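Local coordinates for protein kcn28 (Kitasatospora, PDB 6J31) that adopts the two-domain GT-B fold, with an erythromycin biosynthesis protein CIII-like C-terminal domain, and binds (2e,2'e)-3,3'-(1,2-phenylene)di(prop-2-enoic acid), at residues H260-I265 with E282-V287. Sequence-based numbering, arbitrary orientation.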
loop_
_atom_site.group_PDB
_atom_site.type_symbol
_atom_site.label_atom_id
_atom_site.label_comp_id
_atom_site.label_asym_id
_atom_site.label_seq_id
_atom_site.Cartn_x
_atom_site.Cartn_y
_atom_site.Cartn_z
ATOM N N HIS A 260 -22.336 15.706 -8.262
ATOM C CA HIS A 260 -21.213 16.137 -9.079
ATOM C C HIS A 260 -20.153 15.051 -9.066
ATOM O O HIS A 260 -19.730 14.600 -7.995
ATOM C CB HIS A 260 -20.615 17.461 -8.606
ATOM C CG HIS A 260 -19.586 18.008 -9.545
ATOM N ND1 HIS A 260 -19.918 18.670 -10.707
ATOM C CD2 HIS A 260 -18.233 17.964 -9.512
ATOM C CE1 HIS A 260 -18.815 19.025 -11.341
ATOM N NE2 HIS A 260 -17.779 18.608 -10.636
ATOM N N LEU A 261 -19.734 14.632 -10.255
ATOM C CA LEU A 261 -18.755 13.568 -10.420
ATOM C C LEU A 261 -17.382 14.165 -10.692
ATOM O O LEU A 261 -17.227 15.000 -11.589
ATOM C CB LEU A 261 -19.165 12.639 -11.563
ATOM C CG LEU A 261 -18.083 11.767 -12.200
ATOM C CD1 LEU A 261 -17.486 10.811 -11.187
ATOM C CD2 LEU A 261 -18.664 10.999 -13.371
ATOM N N VAL A 262 -16.394 13.740 -9.910
ATOM C CA VAL A 262 -14.990 14.050 -10.150
ATOM C C VAL A 262 -14.351 12.756 -10.623
ATOM O O VAL A 262 -14.156 11.825 -9.834
ATOM C CB VAL A 262 -14.284 14.587 -8.898
ATOM C CG1 VAL A 262 -12.791 14.753 -9.171
ATOM C CG2 VAL A 262 -14.907 15.895 -8.441
ATOM N N LEU A 263 -14.028 12.693 -11.905
ATOM C CA LEU A 263 -13.567 11.466 -12.541
ATOM C C LEU A 263 -12.070 11.592 -12.798
ATOM O O LEU A 263 -11.645 12.362 -13.665
ATOM C CB LEU A 263 -14.344 11.220 -13.835
ATOM C CG LEU A 263 -13.994 9.990 -14.671
ATOM C CD1 LEU A 263 -13.770 8.781 -13.787
ATOM C CD2 LEU A 263 -15.099 9.713 -15.683
ATOM N N GLN A 264 -11.277 10.817 -12.064
ATOM C CA GLN A 264 -9.830 10.799 -12.235
ATOM C C GLN A 264 -9.497 9.593 -13.103
ATOM O O GLN A 264 -9.682 8.447 -12.686
ATOM C CB GLN A 264 -9.116 10.748 -10.887
ATOM C CG GLN A 264 -7.653 11.148 -10.964
ATOM C CD GLN A 264 -6.729 10.164 -10.286
ATOM O OE1 GLN A 264 -5.922 10.546 -9.435
ATOM N NE2 GLN A 264 -6.831 8.894 -10.660
ATOM N N ILE A 265 -9.002 9.865 -14.310
ATOM C CA ILE A 265 -8.802 8.850 -15.339
ATOM C C ILE A 265 -7.377 8.325 -15.398
ATOM O O ILE A 265 -7.138 7.307 -16.068
ATOM C CB ILE A 265 -9.213 9.397 -16.719
ATOM C CG1 ILE A 265 -8.509 10.729 -16.956
ATOM C CG2 ILE A 265 -10.719 9.563 -16.789
ATOM C CD1 ILE A 265 -8.885 11.380 -18.222
ATOM N N GLU A 282 -16.567 16.449 -14.187
ATOM C CA GLU A 282 -15.306 17.149 -14.388
ATOM C C GLU A 282 -14.238 16.071 -14.344
ATOM O O GLU A 282 -14.257 15.208 -13.459
ATOM C CB GLU A 282 -15.060 18.262 -13.344
ATOM C CG GLU A 282 -14.437 17.828 -12.033
ATOM C CD GLU A 282 -14.322 18.966 -11.039
ATOM O OE1 GLU A 282 -15.297 19.727 -10.874
ATOM O OE2 GLU A 282 -13.242 19.115 -10.435
ATOM N N VAL A 283 -13.361 16.070 -15.341
ATOM C CA VAL A 283 -12.394 14.998 -15.533
ATOM C C VAL A 283 -10.995 15.538 -15.292
ATOM O O VAL A 283 -10.688 16.680 -15.651
ATOM C CB VAL A 283 -12.544 14.379 -16.937
ATOM C CG1 VAL A 283 -11.430 13.417 -17.217
ATOM C CG2 VAL A 283 -13.864 13.636 -17.019
ATOM N N HIS A 284 -10.158 14.721 -14.657
ATOM C CA HIS A 284 -8.770 15.058 -14.391
ATOM C C HIS A 284 -7.910 13.833 -14.642
ATOM O O HIS A 284 -8.381 12.696 -14.573
ATOM C CB HIS A 284 -8.548 15.525 -12.946
ATOM C CG HIS A 284 -9.386 16.696 -12.542
ATOM N ND1 HIS A 284 -8.849 17.943 -12.303
ATOM C CD2 HIS A 284 -10.716 16.808 -12.314
ATOM C CE1 HIS A 284 -9.815 18.775 -11.957
ATOM N NE2 HIS A 284 -10.957 18.111 -11.955
ATOM N N ASN A 285 -6.634 14.076 -14.935
ATOM C CA ASN A 285 -5.662 12.991 -14.962
ATOM C C ASN A 285 -5.186 12.641 -13.561
ATOM O O ASN A 285 -4.842 11.486 -13.289
ATOM C CB ASN A 285 -4.480 13.382 -15.841
ATOM C CG ASN A 285 -4.904 13.702 -17.249
ATOM O OD1 ASN A 285 -5.293 12.815 -18.007
ATOM N ND2 ASN A 285 -4.867 14.983 -17.599
ATOM N N TRP A 286 -5.165 13.624 -12.669
ATOM C CA TRP A 286 -4.807 13.414 -11.279
ATOM C C TRP A 286 -5.538 14.479 -10.477
ATOM O O TRP A 286 -5.743 15.597 -10.956
ATOM C CB TRP A 286 -3.282 13.476 -11.086
ATOM C CG TRP A 286 -2.805 13.437 -9.659
ATOM C CD1 TRP A 286 -2.358 12.339 -8.977
ATOM C CD2 TRP A 286 -2.687 14.545 -8.754
ATOM N NE1 TRP A 286 -1.990 12.691 -7.701
ATOM C CE2 TRP A 286 -2.180 14.039 -7.538
ATOM C CE3 TRP A 286 -2.969 15.912 -8.850
ATOM C CZ2 TRP A 286 -1.950 14.850 -6.429
ATOM C CZ3 TRP A 286 -2.740 16.715 -7.747
ATOM C CH2 TRP A 286 -2.235 16.182 -6.553
ATOM N N VAL A 287 -5.963 14.118 -9.271
ATOM C CA VAL A 287 -6.683 15.055 -8.410
ATOM C C VAL A 287 -6.023 15.053 -7.041
ATOM O O VAL A 287 -5.328 14.094 -6.669
ATOM C CB VAL A 287 -8.182 14.691 -8.282
ATOM C CG1 VAL A 287 -8.790 14.369 -9.628
ATOM C CG2 VAL A 287 -8.361 13.526 -7.324
#
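Strands 260-264 and 282-284 run parallel, their axes 4.8 Å apart, and are joined by a ladder in which the N-H groups of E282, L263, H284 and I265 bond in turn to the carbonyls of L261, E282, L263 and H284. They form one margin of the parallel sheet in the C-terminal Rossmann-like domain of this GT-B fold, with 282-284 as the outermost strand. On the face bearing V262, E282 and Q264, the E282 carboxylate bridges two histidines. H260 NE2 donates to E282 OE1 at 2.7 Å, reaching it from above the carboxylate plane, with the imidazole nearly perpendicular to that plane (81°). H284 NE2 donates to E282 OE2 at 2.9 Å on its anti side, and W221 also bonds to OE2, so the two histidines and W221 together fix the carboxylate's rotation. The chain of E282 leaves with CG between its backbone N and carbonyl carbon (chi1 85°) and then runs extended alongside V262. Beyond the strand end the backbone turns back across this face, and V287 packs on V262. V287 CG1 also lies 3.7 Å from Q264 CG. On the other face the contacts across the strands are aliphatic: L263 CB meets V283 CG2 at 4.0 Å, and helix 243-253 packs on L263 through Y246 and V250. There I265 crosses V283 at about a right angle, its CD1 pressed to 3.4 Å from V283 CG1.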